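Local coordinates for protein cpftsy (Physcomitrella patens, PDB 4AK9) that probably serves as the chloroplast signal recognition particle receptor, a SIMIBI-class GTPase that helps deliver proteins to the thylakoid membrane, at residues A[118-123]-A[203-208]; A[149-154]-A[161-166]. One frame throughout, in Å; residues are numbered along the deposited sequence.

Overall arrangement
Both contacts lie in the GTPase domain and reach the same mostly parallel sheet, their centres about 10 Å apart. Contact 1 joins strands 117-123 and 202-205; contact 2 sets helix 158-170 on strand 147-150, the neighbour of 202-205 on its other side. Along the chain contact 2 is nested inside the loop closed by contact 1: 118-123 comes first, then 149-154 and 161-166, and 203-208 last. Ala-150 joins the two, through probable backbone hydrogen bonds to Leu-204 and Asp-206. The strand ends and the loops after them, which in P-loop GTPases line the nucleotide site, are thus brought together at the C-terminal ends of the parallel strands.

Contact 1: residues A[118-123]-A[203-208]; sequences VLMIVG and VLCDTS
Leu-119 and Ile-121 zip onto Val-203 and Cys-205 as two parallel strands in the middle of a P-loop GTPase sheet. Strand 117-123 leads into the probable P-loop, and 203-208 leads into what is probably the G3 motif. Three straight backbone hydrogen bonds form the ladder, beginning with Leu-119 N to Val-203 O at 2.8 Å. On the face under helix 215-231, Cys-205 fits between two bumps of the other strand: its SG lies 3.9 Å from Val-118 CG1, while its CB meets Met-120 CG. Met-120 then bends at its last torsion (chi3 76°), which carries CE across Thr-207 to within 4.0 Å of CG2. On the opposite face, Leu-119 and Leu-204 point the same way, CD2 of the first 3.6 Å from CD1 of the second, and Leu-204 goes on to touch Leu-133 of helix 126-142.

Past Cys-205 the two segments spread, and Thr-207 bridges the widening gap. With chi1 at 57°, OG1 sits between backbone N and carbonyl carbon, turned to donate to Ile-121 O (2.7 Å), 19° off that carbonyl's plane, while Val-122 CG1 packs against that hydroxyl oxygen, Thr-207 OG1. A valine here would probably leave Ile-121 O without this donor and a bridging water without one of its acceptors, weakening the tie between the diverging segments. That water donates to Thr-207 OG1 and to Ser-208 O, and accepts from Gly-123 N at 2.9 Å.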
loop_
_atom_site.group_PDB
_atom_site.type_symbol
_atom_site.label_atom_id
_atom_site.label_comp_id
_atom_site.label_asym_id
_atom_site.label_seq_id
_atom_site.Cartn_x
_atom_site.Cartn_y
_atom_site.Cartn_z
ATOM N N VAL A 118 -12.503 -25.193 -19.474
ATOM C CA VAL A 118 -13.423 -24.307 -18.784
ATOM C C VAL A 118 -12.634 -23.395 -17.830
ATOM O O VAL A 118 -11.891 -23.872 -16.967
ATOM C CB VAL A 118 -14.496 -25.067 -17.997
ATOM C CG1 VAL A 118 -15.392 -24.097 -17.213
ATOM C CG2 VAL A 118 -15.368 -25.919 -18.961
ATOM N N LEU A 119 -12.782 -22.083 -18.018
ATOM C CA LEU A 119 -12.062 -21.107 -17.182
ATOM C C LEU A 119 -13.106 -20.342 -16.378
ATOM O O LEU A 119 -14.027 -19.731 -16.954
ATOM C CB LEU A 119 -11.289 -20.130 -18.082
ATOM C CG LEU A 119 -9.871 -20.397 -18.578
ATOM C CD1 LEU A 119 -9.660 -21.824 -18.957
ATOM C CD2 LEU A 119 -9.542 -19.495 -19.749
ATOM N N MET A 120 -13.005 -20.371 -15.050
ATOM C CA MET A 120 -13.880 -19.552 -14.228
ATOM C C MET A 120 -13.157 -18.263 -13.830
ATOM O O MET A 120 -12.004 -18.296 -13.416
ATOM C CB MET A 120 -14.346 -20.300 -12.978
ATOM C CG MET A 120 -15.303 -21.439 -13.280
ATOM S SD MET A 120 -15.608 -22.395 -11.766
ATOM C CE MET A 120 -16.722 -21.356 -10.833
ATOM N N ILE A 121 -13.821 -17.132 -14.016
ATOM C CA ILE A 121 -13.237 -15.835 -13.679
ATOM C C ILE A 121 -13.911 -15.394 -12.386
ATOM O O ILE A 121 -15.159 -15.325 -12.289
ATOM C CB ILE A 121 -13.512 -14.790 -14.779
ATOM C CG1 ILE A 121 -12.951 -15.218 -16.137
ATOM C CG2 ILE A 121 -13.096 -13.360 -14.337
ATOM C CD1 ILE A 121 -11.605 -15.894 -16.159
ATOM N N VAL A 122 -13.118 -15.127 -11.346
ATOM C CA VAL A 122 -13.713 -14.728 -10.070
ATOM C C VAL A 122 -13.118 -13.411 -9.554
ATOM O O VAL A 122 -12.092 -12.945 -10.062
ATOM C CB VAL A 122 -13.506 -15.818 -8.976
ATOM C CG1 VAL A 122 -14.136 -17.150 -9.437
ATOM C CG2 VAL A 122 -12.021 -16.022 -8.734
ATOM N N GLY A 123 -13.761 -12.823 -8.554
ATOM C CA GLY A 123 -13.274 -11.559 -7.999
ATOM C C GLY A 123 -14.368 -10.608 -7.580
ATOM O O GLY A 123 -15.555 -10.899 -7.713
ATOM N N VAL A 203 -14.728 -22.491 -22.575
ATOM C CA VAL A 203 -15.859 -21.804 -21.982
ATOM C C VAL A 203 -15.296 -20.808 -20.965
ATOM O O VAL A 203 -14.505 -21.187 -20.100
ATOM C CB VAL A 203 -16.769 -22.751 -21.212
ATOM C CG1 VAL A 203 -17.927 -21.990 -20.574
ATOM C CG2 VAL A 203 -17.279 -23.870 -22.126
ATOM N N LEU A 204 -15.701 -19.549 -21.083
ATOM C CA LEU A 204 -15.254 -18.482 -20.175
ATOM C C LEU A 204 -16.410 -18.107 -19.264
ATOM O O LEU A 204 -17.399 -17.531 -19.705
ATOM C CB LEU A 204 -14.791 -17.255 -20.980
ATOM C CG LEU A 204 -13.324 -17.021 -21.352
ATOM C CD1 LEU A 204 -12.514 -18.279 -21.302
ATOM C CD2 LEU A 204 -13.116 -16.279 -22.698
ATOM N N CYS A 205 -16.304 -18.429 -17.977
ATOM C CA CYS A 205 -17.426 -18.235 -17.017
ATOM C C CYS A 205 -17.280 -17.001 -16.149
ATOM O O CYS A 205 -16.259 -16.829 -15.480
ATOM C CB CYS A 205 -17.523 -19.440 -16.059
ATOM S SG CYS A 205 -17.739 -21.037 -16.877
ATOM N N ASP A 206 -18.299 -16.159 -16.121
ATOM C CA ASP A 206 -18.341 -15.078 -15.139
ATOM C C ASP A 206 -19.004 -15.612 -13.886
ATOM O O ASP A 206 -19.771 -16.570 -13.946
ATOM C CB ASP A 206 -19.125 -13.892 -15.681
ATOM C CG ASP A 206 -18.849 -12.599 -14.909
ATOM O OD1 ASP A 206 -17.946 -12.595 -14.024
ATOM O OD2 ASP A 206 -19.521 -11.585 -15.209
ATOM N N THR A 207 -18.690 -15.019 -12.736
ATOM C CA THR A 207 -19.275 -15.453 -11.462
ATOM C C THR A 207 -19.614 -14.231 -10.626
ATOM O O THR A 207 -19.076 -13.133 -10.863
ATOM C CB THR A 207 -18.290 -16.320 -10.630
ATOM O OG1 THR A 207 -17.071 -15.576 -10.398
ATOM C CG2 THR A 207 -17.950 -17.615 -11.351
ATOM N N SER A 208 -20.489 -14.407 -9.639
ATOM C CA SER A 208 -20.815 -13.286 -8.762
ATOM C C SER A 208 -19.722 -13.134 -7.705
ATOM O O SER A 208 -19.077 -14.110 -7.311
ATOM C CB SER A 208 -22.174 -13.482 -8.107
ATOM O OG SER A 208 -23.165 -13.690 -9.096
HETATM O O HOH W 1 -16.329 -14.092 -8.013
#

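Contact 2: residues A[149-154]-A[161-166]; sequences MAAGDT and EQLEVW
The β-α-β crossover that runs from strand 147-150 through helix 158-170 to strand 173-175 is packed here by Met-149 and Ala-151 against Leu-163 and Trp-166; its position is consistent with the insertion that marks SRP-type GTPases. No hydrogen bond crosses the contact; the two are held by apolar van der Waals packing.

Leu-163 is the main knob. Its CG stands anti to the backbone N (chi1 -162°), which sends the fork of two methyls down toward segment 149-154. CD2 comes down on the turning backbone, 3.7 Å from Ala-151 CA and 3.8 Å from Ala-150 O, with Ala-151 CB alongside. CD1 goes the other way, to 4.0 Å from Met-149 SD. The methionine, fully extended beyond CG, crosses Leu-163 obliquely and runs on under the helix: SD passes 3.9 Å from Leu-163 O, and CE ends one turn later, 3.9 Å from Trp-166 O and 4.2 Å from Trp-166 CB. The indole itself leads away from the strand and makes a cation-pi contact with Arg-169. An inverse gamma turn centred on Ala-151 bends the chain here.

Leu-163 also touches Leu-133 and Met-149 touches Ala-137, both on helix 126-142, while Ala-150 points away from helix 158-170 onto Leu-188 and Ala-191 of helix 184-197. Backbone bonds tie strand 147-150 to strand 173-175 through Met-149 and to strand 202-205 through Ala-150.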
loop_
_atom_site.group_PDB
_atom_site.type_symbol
_atom_site.label_atom_id
_atom_site.label_comp_id
_atom_site.label_asym_id
_atom_site.label_seq_id
_atom_site.Cartn_x
_atom_site.Cartn_y
_atom_site.Cartn_z
ATOM N N MET A 149 -19.161 -17.902 -23.934
ATOM C CA MET A 149 -19.195 -17.169 -22.673
ATOM C C MET A 149 -20.388 -17.579 -21.843
ATOM O O MET A 149 -21.456 -17.886 -22.381
ATOM C CB MET A 149 -19.219 -15.652 -22.919
ATOM C CG MET A 149 -17.984 -15.118 -23.597
ATOM S SD MET A 149 -18.169 -13.335 -23.863
ATOM C CE MET A 149 -16.647 -12.925 -24.637
ATOM N N ALA A 150 -20.215 -17.589 -20.520
ATOM C CA ALA A 150 -21.302 -17.933 -19.612
ATOM C C ALA A 150 -21.518 -16.828 -18.600
ATOM O O ALA A 150 -20.593 -16.481 -17.818
ATOM C CB ALA A 150 -21.000 -19.255 -18.896
ATOM N N ALA A 151 -22.729 -16.277 -18.599
ATOM C CA ALA A 151 -23.051 -15.139 -17.744
ATOM C C ALA A 151 -23.522 -15.579 -16.368
ATOM O O ALA A 151 -24.721 -15.507 -16.051
ATOM C CB ALA A 151 -24.085 -14.234 -18.407
ATOM N N GLY A 152 -22.575 -16.023 -15.539
ATOM C CA GLY A 152 -22.924 -16.580 -14.244
ATOM C C GLY A 152 -22.966 -15.555 -13.131
ATOM O O GLY A 152 -23.315 -15.872 -12.001
ATOM N N ASP A 153 -22.596 -14.313 -13.443
ATOM C CA ASP A 153 -22.805 -13.225 -12.495
ATOM C C ASP A 153 -24.251 -12.767 -12.655
ATOM O O ASP A 153 -24.540 -11.854 -13.435
ATOM C CB ASP A 153 -21.842 -12.069 -12.784
ATOM C CG ASP A 153 -21.935 -10.934 -11.748
ATOM O OD1 ASP A 153 -22.889 -10.911 -10.924
ATOM O OD2 ASP A 153 -21.036 -10.045 -11.773
ATOM N N THR A 154 -25.155 -13.429 -11.938
ATOM C CA THR A 154 -26.581 -13.110 -11.971
ATOM C C THR A 154 -26.878 -12.021 -10.943
ATOM O O THR A 154 -28.011 -11.850 -10.505
ATOM C CB THR A 154 -27.474 -14.376 -11.718
ATOM O OG1 THR A 154 -27.315 -14.836 -10.364
ATOM C CG2 THR A 154 -27.116 -15.506 -12.692
ATOM N N GLU A 161 -25.648 -8.329 -19.612
ATOM C CA GLU A 161 -25.731 -7.466 -20.791
ATOM C C GLU A 161 -24.343 -6.979 -21.239
ATOM O O GLU A 161 -24.033 -6.920 -22.436
ATOM C CB GLU A 161 -26.642 -6.278 -20.496
ATOM C CG GLU A 161 -27.959 -6.676 -19.853
ATOM C CD GLU A 161 -28.802 -5.474 -19.439
ATOM O OE1 GLU A 161 -28.304 -4.329 -19.531
ATOM O OE2 GLU A 161 -29.964 -5.679 -19.016
ATOM N N GLN A 162 -23.505 -6.632 -20.271
ATOM C CA GLN A 162 -22.170 -6.161 -20.580
ATOM C C GLN A 162 -21.378 -7.279 -21.250
ATOM O O GLN A 162 -20.637 -7.034 -22.208
ATOM C CB GLN A 162 -21.460 -5.714 -19.310
ATOM C CG GLN A 162 -22.114 -4.512 -18.638
ATOM C CD GLN A 162 -21.468 -4.168 -17.299
ATOM O OE1 GLN A 162 -20.617 -4.914 -16.779
ATOM N NE2 GLN A 162 -21.870 -3.030 -16.730
ATOM N N LEU A 163 -21.573 -8.507 -20.768
ATOM C CA LEU A 163 -20.857 -9.651 -21.301
ATOM C C LEU A 163 -21.300 -9.902 -22.732
ATOM O O LEU A 163 -20.485 -10.248 -23.595
ATOM C CB LEU A 163 -21.118 -10.885 -20.418
ATOM C CG LEU A 163 -20.149 -12.053 -20.557
ATOM C CD1 LEU A 163 -18.709 -11.571 -20.348
ATOM C CD2 LEU A 163 -20.523 -13.144 -19.550
ATOM N N GLU A 164 -22.591 -9.710 -22.980
ATOM C CA GLU A 164 -23.176 -9.886 -24.315
ATOM C C GLU A 164 -22.498 -8.967 -25.339
ATOM O O GLU A 164 -22.234 -9.353 -26.483
ATOM C CB GLU A 164 -24.681 -9.608 -24.252
ATOM C CG GLU A 164 -25.491 -10.221 -25.385
ATOM C CD GLU A 164 -26.983 -10.250 -25.080
ATOM O OE1 GLU A 164 -27.415 -9.552 -24.129
ATOM O OE2 GLU A 164 -27.716 -10.980 -25.788
ATOM N N VAL A 165 -22.163 -7.756 -24.912
ATOM C CA VAL A 165 -21.467 -6.831 -25.789
ATOM C C VAL A 165 -20.080 -7.352 -26.151
ATOM O O VAL A 165 -19.639 -7.273 -27.302
ATOM C CB VAL A 165 -21.377 -5.429 -25.151
ATOM C CG1 VAL A 165 -20.689 -4.469 -26.088
ATOM C CG2 VAL A 165 -22.781 -4.917 -24.802
ATOM N N TRP A 166 -19.392 -7.907 -25.159
ATOM C CA TRP A 166 -18.088 -8.486 -25.418
ATOM C C TRP A 166 -18.182 -9.711 -26.298
ATOM O O TRP A 166 -17.272 -9.973 -27.118
ATOM C CB TRP A 166 -17.388 -8.827 -24.105
ATOM C CG TRP A 166 -16.834 -7.607 -23.443
ATOM C CD1 TRP A 166 -17.367 -6.928 -22.389
ATOM C CD2 TRP A 166 -15.669 -6.887 -23.841
ATOM N NE1 TRP A 166 -16.574 -5.852 -22.072
ATOM C CE2 TRP A 166 -15.534 -5.799 -22.957
ATOM C CE3 TRP A 166 -14.715 -7.070 -24.848
ATOM C CZ2 TRP A 166 -14.483 -4.899 -23.047
ATOM C CZ3 TRP A 166 -13.681 -6.179 -24.940
ATOM C CH2 TRP A 166 -13.569 -5.101 -24.042
#